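Local coordinates for protein DTDP-4-dehydrorhamnose reductase, rfbD ortholog (Clostridium acetobutylicum, PDB 1VL0) that probably reduces dTDP-6-deoxy-L-lyxo-4-hexulose to dTDP-L-rhamnose, the closing step of dTDP-L-rhamnose biosynthesis, and binds a nicotinamide dinucleotide cofactor, at residues V158-L163 with T193-V198; W162-G167 with E281-Y286; V198-V203 with F216-K221. One frame throughout, in Å; residues are numbered along the deposited sequence.

Contact 1 (V158-L163 with T193-V198); sequences VRTAWL and TPTSTV. With NAI (1,4-dihydronicotinamide adenine dinucleotide), chain D.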
loop_
_atom_site.group_PDB
_atom_site.type_symbol
_atom_site.label_atom_id
_atom_site.label_comp_id
_atom_site.label_asym_id
_atom_site.label_seq_id
_atom_site.Cartn_x
_atom_site.Cartn_y
_atom_site.Cartn_z
ATOM N N VAL A 158 16.128 0.589 -0.409
ATOM C CA VAL A 158 17.300 -0.113 0.115
ATOM C C VAL A 158 17.596 0.372 1.543
ATOM O O VAL A 158 17.997 1.539 1.737
ATOM C CB VAL A 158 18.527 0.075 -0.780
ATOM C CG1 VAL A 158 19.723 -0.764 -0.250
ATOM C CG2 VAL A 158 18.202 -0.323 -2.275
ATOM N N ARG A 159 17.263 -0.466 2.528
ATOM C CA ARG A 159 17.459 -0.146 3.935
ATOM C C ARG A 159 18.865 -0.478 4.344
ATOM O O ARG A 159 19.341 -1.583 4.124
ATOM C CB ARG A 159 16.477 -0.908 4.843
ATOM C CG ARG A 159 15.032 -0.702 4.504
ATOM C CD ARG A 159 14.127 -1.219 5.602
ATOM N NE ARG A 159 12.707 -1.023 5.290
ATOM C CZ ARG A 159 11.748 -1.927 5.356
ATOM N NH1 ARG A 159 11.989 -3.175 5.726
ATOM N NH2 ARG A 159 10.515 -1.553 5.034
ATOM N N THR A 160 19.531 0.464 4.987
ATOM C CA THR A 160 20.860 0.203 5.478
ATOM C C THR A 160 21.022 0.638 6.949
ATOM O O THR A 160 20.053 1.061 7.580
ATOM C CB THR A 160 21.915 0.802 4.562
ATOM O OG1 THR A 160 23.209 0.293 4.954
ATOM C CG2 THR A 160 22.019 2.300 4.696
ATOM N N ALA A 161 22.232 0.481 7.497
ATOM C CA ALA A 161 22.462 0.754 8.920
ATOM C C ALA A 161 23.945 0.901 9.197
ATOM O O ALA A 161 24.775 0.364 8.449
ATOM C CB ALA A 161 21.910 -0.404 9.778
ATOM N N TRP A 162 24.256 1.627 10.276
ATOM C CA TRP A 162 25.618 1.692 10.837
ATOM C C TRP A 162 26.587 2.002 9.715
ATOM O O TRP A 162 27.597 1.321 9.520
ATOM C CB TRP A 162 25.974 0.374 11.494
ATOM C CG TRP A 162 25.211 0.058 12.718
ATOM C CD1 TRP A 162 23.926 0.448 13.049
ATOM C CD2 TRP A 162 25.652 -0.775 13.792
ATOM N NE1 TRP A 162 23.562 -0.092 14.263
ATOM C CE2 TRP A 162 24.611 -0.818 14.756
ATOM C CE3 TRP A 162 26.846 -1.434 14.074
ATOM C CZ2 TRP A 162 24.733 -1.507 15.953
ATOM C CZ3 TRP A 162 26.952 -2.116 15.223
ATOM C CH2 TRP A 162 25.906 -2.151 16.170
ATOM N N LEU A 163 26.290 3.053 8.978
ATOM C CA LEU A 163 26.958 3.285 7.705
ATOM C C LEU A 163 28.198 4.190 7.804
ATOM O O LEU A 163 28.159 5.275 8.400
ATOM C CB LEU A 163 25.970 3.923 6.726
ATOM C CG LEU A 163 26.430 4.056 5.297
ATOM C CD1 LEU A 163 26.575 2.707 4.650
ATOM C CD2 LEU A 163 25.462 4.955 4.519
ATOM N N THR A 193 25.056 -4.432 12.340
ATOM C CA THR A 193 26.197 -4.758 11.525
ATOM C C THR A 193 26.731 -3.479 10.872
ATOM O O THR A 193 25.974 -2.828 10.144
ATOM C CB THR A 193 25.823 -5.686 10.372
ATOM O OG1 THR A 193 24.968 -6.735 10.851
ATOM C CG2 THR A 193 27.118 -6.326 9.799
ATOM N N PRO A 194 28.022 -3.170 11.104
ATOM C CA PRO A 194 28.705 -2.039 10.441
ATOM C C PRO A 194 28.665 -2.232 8.955
ATOM O O PRO A 194 28.870 -3.370 8.512
ATOM C CB PRO A 194 30.143 -2.168 10.946
ATOM C CG PRO A 194 30.006 -2.929 12.297
ATOM C CD PRO A 194 28.915 -3.891 12.048
ATOM N N THR A 195 28.387 -1.152 8.183
ATOM C CA THR A 195 28.222 -1.255 6.763
ATOM C C THR A 195 28.984 -0.192 6.058
ATOM O O THR A 195 28.911 0.975 6.432
ATOM C CB THR A 195 26.714 -1.182 6.385
ATOM O OG1 THR A 195 26.050 -2.296 6.994
ATOM C CG2 THR A 195 26.487 -1.363 4.868
ATOM N N SER A 196 29.789 -0.633 5.094
ATOM C CA SER A 196 30.625 0.287 4.296
ATOM C C SER A 196 29.787 0.777 3.155
ATOM O O SER A 196 29.041 0.011 2.606
ATOM C CB SER A 196 31.877 -0.441 3.714
ATOM O OG SER A 196 32.638 0.460 2.885
ATOM N N THR A 197 29.972 2.026 2.722
ATOM C CA THR A 197 29.293 2.522 1.522
ATOM C C THR A 197 29.721 1.801 0.261
ATOM O O THR A 197 29.042 1.842 -0.769
ATOM C CB THR A 197 29.546 4.030 1.306
ATOM O OG1 THR A 197 30.961 4.324 1.405
ATOM C CG2 THR A 197 28.882 4.839 2.390
ATOM N N VAL A 198 30.878 1.174 0.291
ATOM C CA VAL A 198 31.368 0.482 -0.897
ATOM C C VAL A 198 30.415 -0.645 -1.216
ATOM O O VAL A 198 30.077 -0.855 -2.361
ATOM C CB VAL A 198 32.789 -0.108 -0.664
ATOM C CG1 VAL A 198 33.206 -1.069 -1.813
ATOM C CG2 VAL A 198 33.791 1.039 -0.487
HETATM P PA NAI D . 25.066 11.960 4.732
HETATM O O1A NAI D . 24.531 12.623 5.971
HETATM O O2A NAI D . 26.546 11.668 4.781
HETATM O O5B NAI D . 24.599 12.865 3.491
HETATM C C5B NAI D . 23.228 13.198 3.402
HETATM C C4B NAI D . 23.016 14.380 2.465
HETATM O O4B NAI D . 21.717 14.930 2.675
HETATM C C3B NAI D . 23.959 15.564 2.668
HETATM O O3B NAI D . 24.814 15.715 1.551
HETATM C C2B NAI D . 22.984 16.740 2.829
HETATM O O2B NAI D . 23.482 18.005 2.415
HETATM C C1B NAI D . 21.794 16.190 2.037
HETATM N N9A NAI D . 20.529 16.949 2.049
HETATM C C8A NAI D . 19.918 17.447 3.165
HETATM N N7A NAI D . 18.805 18.104 2.781
HETATM C C5A NAI D . 18.687 18.064 1.434
HETATM C C6A NAI D . 17.730 18.590 0.563
HETATM N N6A NAI D . 16.706 19.296 1.015
HETATM N N1A NAI D . 17.867 18.382 -0.791
HETATM C C2A NAI D . 18.949 17.641 -1.277
HETATM N N3A NAI D . 19.908 17.149 -0.427
HETATM C C4A NAI D . 19.780 17.338 0.934
HETATM O O3 NAI D . 24.194 10.642 4.461
HETATM P PN NAI D . 24.719 9.111 4.403
HETATM O O1N NAI D . 25.203 8.775 3.050
HETATM O O2N NAI D . 25.433 8.821 5.666
HETATM O O5D NAI D . 23.273 8.385 4.391
HETATM C C5D NAI D . 22.749 7.930 3.150
HETATM C C4D NAI D . 21.413 7.276 3.383
HETATM O O4D NAI D . 21.520 6.166 4.300
HETATM C C3D NAI D . 20.379 8.244 3.956
HETATM O O3D NAI D . 19.250 8.082 3.144
HETATM C C2D NAI D . 20.132 7.778 5.390
HETATM O O2D NAI D . 18.829 7.969 5.932
HETATM C C1D NAI D . 20.465 6.287 5.255
HETATM N N1N NAI D . 20.928 5.672 6.497
HETATM C C2N NAI D . 22.184 5.986 6.967
HETATM C C3N NAI D . 22.617 5.368 8.139
HETATM C C7N NAI D . 23.799 5.913 8.883
HETATM O O7N NAI D . 24.377 5.094 9.864
HETATM N N7N NAI D . 24.273 7.136 8.608
HETATM C C4N NAI D . 21.786 4.452 8.799
HETATM C C5N NAI D . 20.516 4.146 8.311
HETATM C C6N NAI D . 20.116 4.786 7.142
#

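Contact 2 (W162-G167 with E281-Y286); sequences WLYGDG and ESLKEY. With NAI (1,4-dihydronicotinamide adenine dinucleotide), chain D.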
loop_
_atom_site.group_PDB
_atom_site.type_symbol
_atom_site.label_atom_id
_atom_site.label_comp_id
_atom_site.label_asym_id
_atom_site.label_seq_id
_atom_site.Cartn_x
_atom_site.Cartn_y
_atom_site.Cartn_z
ATOM N N TRP A 162 24.256 1.627 10.276
ATOM C CA TRP A 162 25.618 1.692 10.837
ATOM C C TRP A 162 26.587 2.002 9.715
ATOM O O TRP A 162 27.597 1.321 9.520
ATOM C CB TRP A 162 25.974 0.374 11.494
ATOM C CG TRP A 162 25.211 0.058 12.718
ATOM C CD1 TRP A 162 23.926 0.448 13.049
ATOM C CD2 TRP A 162 25.652 -0.775 13.792
ATOM N NE1 TRP A 162 23.562 -0.092 14.263
ATOM C CE2 TRP A 162 24.611 -0.818 14.756
ATOM C CE3 TRP A 162 26.846 -1.434 14.074
ATOM C CZ2 TRP A 162 24.733 -1.507 15.953
ATOM C CZ3 TRP A 162 26.952 -2.116 15.223
ATOM C CH2 TRP A 162 25.906 -2.151 16.170
ATOM N N LEU A 163 26.290 3.053 8.978
ATOM C CA LEU A 163 26.958 3.285 7.705
ATOM C C LEU A 163 28.198 4.190 7.804
ATOM O O LEU A 163 28.159 5.275 8.400
ATOM C CB LEU A 163 25.970 3.923 6.726
ATOM C CG LEU A 163 26.430 4.056 5.297
ATOM C CD1 LEU A 163 26.575 2.707 4.650
ATOM C CD2 LEU A 163 25.462 4.955 4.519
ATOM N N TYR A 164 29.295 3.761 7.180
ATOM C CA TYR A 164 30.523 4.546 7.202
ATOM C C TYR A 164 31.066 4.665 5.796
ATOM O O TYR A 164 30.898 3.799 4.956
ATOM C CB TYR A 164 31.590 3.965 8.183
ATOM C CG TYR A 164 32.020 2.542 7.843
ATOM C CD1 TYR A 164 33.023 2.313 6.938
ATOM C CD2 TYR A 164 31.410 1.462 8.426
ATOM C CE1 TYR A 164 33.410 1.038 6.614
ATOM C CE2 TYR A 164 31.779 0.196 8.111
ATOM C CZ TYR A 164 32.805 -0.012 7.232
ATOM O OH TYR A 164 33.149 -1.273 6.861
ATOM N N GLY A 165 31.740 5.769 5.570
ATOM C CA GLY A 165 32.360 6.065 4.279
ATOM C C GLY A 165 32.990 7.449 4.328
ATOM O O GLY A 165 33.512 7.881 5.365
ATOM N N ASP A 166 32.924 8.134 3.196
ATOM C CA ASP A 166 33.551 9.412 2.995
ATOM C C ASP A 166 32.712 10.570 3.634
ATOM O O ASP A 166 32.024 11.345 2.963
ATOM C CB ASP A 166 33.769 9.621 1.503
ATOM C CG ASP A 166 34.703 10.798 1.198
ATOM O OD1 ASP A 166 35.210 11.425 2.150
ATOM O OD2 ASP A 166 35.009 11.106 0.028
ATOM N N GLY A 167 32.776 10.654 4.960
ATOM C CA GLY A 167 32.054 11.672 5.702
ATOM C C GLY A 167 32.214 11.340 7.164
ATOM O O GLY A 167 32.998 10.438 7.517
ATOM N N GLU A 281 35.965 -7.418 6.997
ATOM C CA GLU A 281 36.676 -7.256 5.734
ATOM C C GLU A 281 36.456 -5.860 5.118
ATOM O O GLU A 281 37.381 -5.230 4.636
ATOM C CB GLU A 281 36.213 -8.347 4.778
ATOM C CG GLU A 281 36.917 -8.396 3.439
ATOM C CD GLU A 281 36.393 -9.507 2.508
ATOM O OE1 GLU A 281 35.623 -10.388 2.971
ATOM O OE2 GLU A 281 36.741 -9.470 1.298
ATOM N N SER A 282 35.197 -5.415 5.091
ATOM C CA SER A 282 34.847 -4.130 4.614
ATOM C C SER A 282 35.521 -3.045 5.439
ATOM O O SER A 282 35.998 -2.030 4.917
ATOM C CB SER A 282 33.323 -3.963 4.661
ATOM O OG SER A 282 32.717 -4.783 3.691
ATOM N N LEU A 283 35.526 -3.256 6.742
ATOM C CA LEU A 283 36.042 -2.286 7.686
ATOM C C LEU A 283 37.568 -2.162 7.519
ATOM O O LEU A 283 38.114 -1.019 7.383
ATOM C CB LEU A 283 35.654 -2.703 9.109
ATOM C CG LEU A 283 36.223 -1.744 10.152
ATOM C CD1 LEU A 283 35.794 -0.231 9.916
ATOM C CD2 LEU A 283 35.932 -2.215 11.534
ATOM N N LYS A 284 38.249 -3.298 7.412
ATOM C CA LYS A 284 39.699 -3.270 7.159
ATOM C C LYS A 284 40.030 -2.503 5.885
ATOM O O LYS A 284 40.991 -1.711 5.862
ATOM C CB LYS A 284 40.313 -4.661 7.093
ATOM C CG LYS A 284 41.841 -4.608 7.013
ATOM C CD LYS A 284 42.551 -5.918 7.258
ATOM C CE LYS A 284 44.068 -5.684 7.431
ATOM N NZ LYS A 284 44.693 -4.886 6.282
ATOM N N GLU A 285 39.267 -2.719 4.820
ATOM C CA GLU A 285 39.522 -2.018 3.538
ATOM C C GLU A 285 39.390 -0.496 3.758
ATOM O O GLU A 285 40.125 0.327 3.210
ATOM C CB GLU A 285 38.564 -2.543 2.483
ATOM C CG GLU A 285 38.584 -1.844 1.141
ATOM C CD GLU A 285 37.374 -2.185 0.253
ATOM O OE1 GLU A 285 36.219 -1.808 0.600
ATOM O OE2 GLU A 285 37.567 -2.800 -0.834
ATOM N N TYR A 286 38.440 -0.116 4.581
ATOM C CA TYR A 286 38.163 1.284 4.841
ATOM C C TYR A 286 39.257 1.934 5.665
ATOM O O TYR A 286 39.736 3.032 5.314
ATOM C CB TYR A 286 36.804 1.456 5.526
ATOM C CG TYR A 286 36.458 2.896 5.861
ATOM C CD1 TYR A 286 36.164 3.807 4.865
ATOM C CD2 TYR A 286 36.403 3.313 7.156
ATOM C CE1 TYR A 286 35.849 5.115 5.167
ATOM C CE2 TYR A 286 36.078 4.608 7.486
ATOM C CZ TYR A 286 35.803 5.508 6.494
ATOM O OH TYR A 286 35.492 6.785 6.850
HETATM P PA NAI D . 25.066 11.960 4.732
HETATM O O1A NAI D . 24.531 12.623 5.971
HETATM O O2A NAI D . 26.546 11.668 4.781
HETATM O O5B NAI D . 24.599 12.865 3.491
HETATM C C5B NAI D . 23.228 13.198 3.402
HETATM C C4B NAI D . 23.016 14.380 2.465
HETATM O O4B NAI D . 21.717 14.930 2.675
HETATM C C3B NAI D . 23.959 15.564 2.668
HETATM O O3B NAI D . 24.814 15.715 1.551
HETATM C C2B NAI D . 22.984 16.740 2.829
HETATM O O2B NAI D . 23.482 18.005 2.415
HETATM C C1B NAI D . 21.794 16.190 2.037
HETATM N N9A NAI D . 20.529 16.949 2.049
HETATM C C8A NAI D . 19.918 17.447 3.165
HETATM N N7A NAI D . 18.805 18.104 2.781
HETATM C C5A NAI D . 18.687 18.064 1.434
HETATM C C6A NAI D . 17.730 18.590 0.563
HETATM N N6A NAI D . 16.706 19.296 1.015
HETATM N N1A NAI D . 17.867 18.382 -0.791
HETATM C C2A NAI D . 18.949 17.641 -1.277
HETATM N N3A NAI D . 19.908 17.149 -0.427
HETATM C C4A NAI D . 19.780 17.338 0.934
HETATM O O3 NAI D . 24.194 10.642 4.461
HETATM P PN NAI D . 24.719 9.111 4.403
HETATM O O1N NAI D . 25.203 8.775 3.050
HETATM O O2N NAI D . 25.433 8.821 5.666
HETATM O O5D NAI D . 23.273 8.385 4.391
HETATM C C5D NAI D . 22.749 7.930 3.150
HETATM C C4D NAI D . 21.413 7.276 3.383
HETATM O O4D NAI D . 21.520 6.166 4.300
HETATM C C3D NAI D . 20.379 8.244 3.956
HETATM O O3D NAI D . 19.250 8.082 3.144
HETATM C C2D NAI D . 20.132 7.778 5.390
HETATM O O2D NAI D . 18.829 7.969 5.932
HETATM C C1D NAI D . 20.465 6.287 5.255
HETATM N N1N NAI D . 20.928 5.672 6.497
HETATM C C2N NAI D . 22.184 5.986 6.967
HETATM C C3N NAI D . 22.617 5.368 8.139
HETATM C C7N NAI D . 23.799 5.913 8.883
HETATM O O7N NAI D . 24.377 5.094 9.864
HETATM N N7N NAI D . 24.273 7.136 8.608
HETATM C C4N NAI D . 21.786 4.452 8.799
HETATM C C5N NAI D . 20.516 4.146 8.311
HETATM C C6N NAI D . 20.116 4.786 7.142
#

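Contact 3 (V198-V203 with F216-K221); sequences VDLARV and FHCTCK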
loop_
_atom_site.group_PDB
_atom_site.type_symbol
_atom_site.label_atom_id
_atom_site.label_comp_id
_atom_site.label_asym_id
_atom_site.label_seq_id
_atom_site.Cartn_x
_atom_site.Cartn_y
_atom_site.Cartn_z
ATOM N N VAL A 198 30.878 1.174 0.291
ATOM C CA VAL A 198 31.368 0.482 -0.897
ATOM C C VAL A 198 30.415 -0.645 -1.216
ATOM O O VAL A 198 30.077 -0.855 -2.361
ATOM C CB VAL A 198 32.789 -0.108 -0.664
ATOM C CG1 VAL A 198 33.206 -1.069 -1.813
ATOM C CG2 VAL A 198 33.791 1.039 -0.487
ATOM N N ASP A 199 30.045 -1.416 -0.187
ATOM C CA ASP A 199 29.129 -2.556 -0.372
ATOM C C ASP A 199 27.693 -2.102 -0.690
ATOM O O ASP A 199 27.005 -2.752 -1.454
ATOM C CB ASP A 199 29.100 -3.393 0.911
ATOM C CG ASP A 199 30.433 -4.027 1.187
ATOM O OD1 ASP A 199 31.277 -3.302 1.767
ATOM O OD2 ASP A 199 30.726 -5.200 0.785
ATOM N N LEU A 200 27.249 -1.020 -0.034
ATOM C CA LEU A 200 25.930 -0.483 -0.241
ATOM C C LEU A 200 25.791 0.008 -1.670
ATOM O O LEU A 200 24.821 -0.279 -2.341
ATOM C CB LEU A 200 25.632 0.647 0.762
ATOM C CG LEU A 200 24.246 1.334 0.585
ATOM C CD1 LEU A 200 23.055 0.360 0.616
ATOM C CD2 LEU A 200 24.139 2.408 1.667
ATOM N N ALA A 201 26.795 0.722 -2.135
ATOM C CA ALA A 201 26.770 1.268 -3.488
ATOM C C ALA A 201 26.787 0.200 -4.586
ATOM O O ALA A 201 26.158 0.349 -5.616
ATOM C CB ALA A 201 27.939 2.208 -3.652
ATOM N N ARG A 202 27.542 -0.866 -4.373
ATOM C CA ARG A 202 27.557 -1.991 -5.275
ATOM C C ARG A 202 26.182 -2.599 -5.362
ATOM O O ARG A 202 25.729 -2.997 -6.418
ATOM C CB ARG A 202 28.554 -3.066 -4.805
ATOM C CG ARG A 202 29.989 -2.778 -5.098
ATOM C CD ARG A 202 30.921 -3.797 -4.490
ATOM N NE ARG A 202 32.356 -3.453 -4.611
ATOM C CZ ARG A 202 33.344 -4.126 -3.985
ATOM N NH1 ARG A 202 33.076 -5.175 -3.191
ATOM N NH2 ARG A 202 34.595 -3.757 -4.149
ATOM N N VAL A 203 25.515 -2.750 -4.223
ATOM C CA VAL A 203 24.183 -3.325 -4.230
ATOM C C VAL A 203 23.177 -2.412 -4.963
ATOM O O VAL A 203 22.418 -2.871 -5.827
ATOM C CB VAL A 203 23.708 -3.619 -2.802
ATOM C CG1 VAL A 203 22.197 -3.813 -2.772
ATOM C CG2 VAL A 203 24.434 -4.896 -2.301
ATOM N N PHE A 216 14.789 -3.898 -0.325
ATOM C CA PHE A 216 15.956 -4.703 0.040
ATOM C C PHE A 216 16.587 -4.189 1.320
ATOM O O PHE A 216 16.767 -3.011 1.461
ATOM C CB PHE A 216 17.028 -4.646 -1.049
ATOM C CG PHE A 216 16.549 -5.181 -2.377
ATOM C CD1 PHE A 216 15.796 -4.380 -3.226
ATOM C CD2 PHE A 216 16.776 -6.506 -2.731
ATOM C CE1 PHE A 216 15.308 -4.905 -4.520
ATOM C CE2 PHE A 216 16.298 -7.007 -3.969
ATOM C CZ PHE A 216 15.553 -6.220 -4.816
ATOM N N HIS A 217 17.006 -5.095 2.176
ATOM C CA HIS A 217 17.987 -4.816 3.221
ATOM C C HIS A 217 19.397 -4.971 2.671
ATOM O O HIS A 217 19.693 -5.867 1.876
ATOM C CB HIS A 217 17.785 -5.800 4.380
ATOM C CG HIS A 217 16.520 -5.572 5.133
ATOM N ND1 HIS A 217 16.061 -6.438 6.113
ATOM C CD2 HIS A 217 15.584 -4.599 5.014
ATOM C CE1 HIS A 217 14.933 -5.957 6.604
ATOM N NE2 HIS A 217 14.611 -4.861 5.946
ATOM N N CYS A 218 20.274 -4.043 3.052
ATOM C CA CYS A 218 21.660 -4.055 2.615
ATOM C C CYS A 218 22.583 -3.535 3.702
ATOM O O CYS A 218 22.902 -2.331 3.743
ATOM C CB CYS A 218 21.845 -3.219 1.350
ATOM S SG CYS A 218 23.529 -3.449 0.770
ATOM N N THR A 219 22.945 -4.443 4.618
ATOM C CA THR A 219 24.072 -4.267 5.485
ATOM C C THR A 219 25.145 -5.360 5.179
ATOM O O THR A 219 24.885 -6.375 4.510
ATOM C CB THR A 219 23.655 -4.326 6.968
ATOM O OG1 THR A 219 23.045 -5.592 7.269
ATOM C CG2 THR A 219 22.603 -3.297 7.267
ATOM N N CYS A 220 26.345 -5.138 5.717
ATOM C CA CYS A 220 27.402 -6.110 5.582
ATOM C C CYS A 220 27.028 -7.416 6.304
ATOM O O CYS A 220 26.097 -7.458 7.118
ATOM C CB CYS A 220 28.765 -5.512 6.041
ATOM S SG CYS A 220 29.586 -4.383 4.809
ATOM N N LYS A 221 27.717 -8.506 5.974
ATOM C CA LYS A 221 27.430 -9.794 6.629
ATOM C C LYS A 221 27.923 -9.807 8.050
ATOM O O LYS A 221 28.893 -9.119 8.386
ATOM C CB LYS A 221 28.054 -10.944 5.864
ATOM C CG LYS A 221 27.587 -11.110 4.450
ATOM C CD LYS A 221 28.309 -12.327 3.861
ATOM C CE LYS A 221 28.340 -12.418 2.363
ATOM N NZ LYS A 221 27.071 -12.283 1.849
#

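Contact 1 (V158-L163 with T193-V198)
A chi1 of -68° sets CG of Trp162 opposite its own carbonyl carbon and lays the indole beside Thr193 and Pro194, while in Leu163 CG stands anti to N (-172°), which carries CD1 over to Thr195 and Thr197. The two segments meet as parallel neighbours in the Rossmann-type sheet of this extended short-chain dehydrogenase/reductase, with Leu163 bridged to Thr195. Thr195 N donates to Trp162 O at 2.9 Å, nearly straight at hydrogen but approaching from above the carbonyl plane. Thr195 O in turn receives a CA-H...O contact from Leu163 CA, 3.3 Å away. At Trp162 the strand kinks, its backbone in the left-handed region; the side chain lies beside that of Pro194, pointing the same way, with CE3 3.8 Å from Pro194 CD, and Thr193 N sits over one indole face near the rim. Trp226 stacks on the same indole. Thr195 lies on the same face of the sheet as Leu163, and its CG2 is 3.7 Å from Thr160 OG1; the two hydroxyls find partners in the adjoining loop, Thr160 OG1 at Cys218 O and Thr195 OG1 at Cys220 N. The side chains of Leu163 and Thr197 cross at about a right angle, CD1 of the first near CG2 of the second, just where Ser196 caps the following helix by accepting from Val198 N. Residues 160-163 also face the dihydronicotinamide of the bound cofactor. Ala161 CA comes within 3.8 Å of NAI C4N, the hydride-carrying carbon, and the carboxamide is gripped by an almost linear hydrogen bond, Leu163 N to NAI O7N, 2.9 Å long.

Contact 2 (W162-G167 with E281-Y286)
Tyr164, at the end of an extended strand, and Gly165, just beyond it, face one side of segment 281-286 of helix 279-290, the closest CA pair being Gly165 and Tyr286 at 7.5 Å. The two tyrosines carry most of the contact. Their side chains run past each other in opposite directions, with ring planes inclined at 52°, and CD1 of Tyr164 rests 3.5 Å from CD2 of Tyr286, over the outer part of that ring's face. Tyr164 holds its ring between its own N and carbonyl carbon (chi1 60°), which aims the phenol at the helix backbone. OH of Tyr164 comes 3.1 Å from Leu283 N, at an angle too poor for a hydrogen bond, and CD1 of Leu283 lies over one face of the ring. Tyr286 reaches back the other way: its OH donates to Gly165 O at 2.7 Å, tilted well out of the carbonyl plane. Gly167 N binds the same oxygen at 2.9 Å from the opposite face, so Gly165 O is held by two donors and the inverse gamma turn centred on Asp166 is tied to the helix. Asn169 also hydrogen-bonds the Tyr286 hydroxyl. Ser282 OG is hydrogen-bonded to Asp199 OD1. Val171 of helix 170-180 packs against Tyr164, Leu283 and Tyr286, helix 226-237 covers Leu283 through Phe229 and Leu236, and strand 191-196 lines the Tyr164 side with Pro194 and Ser196.

Contact 3 (V198-V203 with F216-K221)
Val203 and Leu200 close on the sulfur of Cys218 in an apolar contact that packs helix 197-210 against the chain that follows strand 214-217, within a beta-alpha-beta crossover of the Rossmann-type fold (strand 191-196, helix 197-210, strand 214-217), where this helix leads through a short connection into that strand. The van der Waals part centres on this one thiol. With SG anti to the backbone N (chi1 -173°), Cys218 extends toward the helix and lodges between residues one turn apart. Val203 approaches with its CG2 methyl, 3.5 Å from Cys218 SG, and its branch carbon CB, 3.6 Å from the same sulfur. Leu200 brings a single methyl, CD1, which is 3.8 Å from both SG and CB of Cys218. The remainder of Leu200 packs on Val158, Thr160 and Leu163 of strand 155-164 and on Leu24 of helix 23-32, so the leucine wedges between the sheet and the cofactor-binding helix.

The polar part is at Asp199, next to Leu200 and one turn before Val203. Its carboxylate is engaged by outside partners: OD1 accepts from Ser282 OG and forms a salt bridge with Arg277, which ties this helix to helix 279-290 and the loop before it. Such partners probably favour the charged form of the acid. Cys220 merely borders the group, its sulfur also touching Trp279 and Ser282. Backbone bonds join Cys218 N to Arg159 O of the adjacent strand and Val203 N to Asp199 O within the helix. Toward the acid, SG of Cys220 stops 3.6 Å from Asp199 OD1.

Overall arrangement
All three contacts are buried, but contact 1 lies deepest, near the centre of the chain, and contact 2 farthest out. Strand 155-164 serves contacts 1 and 2, while helix 197-210 opens in contact 1 and supplies one side of contact 3. Contact 1 combines a backbone hydrogen bond with side-chain packing, where sheet meets cofactor; contact 2 relies on aromatic packing and one phenol-carbonyl bond from helix 279-290 to the loop after strand 155-164; contact 3 is mainly sulfur-to-methyl packing. They interlock directly: Tyr164 N and O continue the pairing with Thr195 and Thr197, Arg159 joins Phe216 and Cys218, and the Ser282-Asp199 hydrogen bond links contacts 2 and 3.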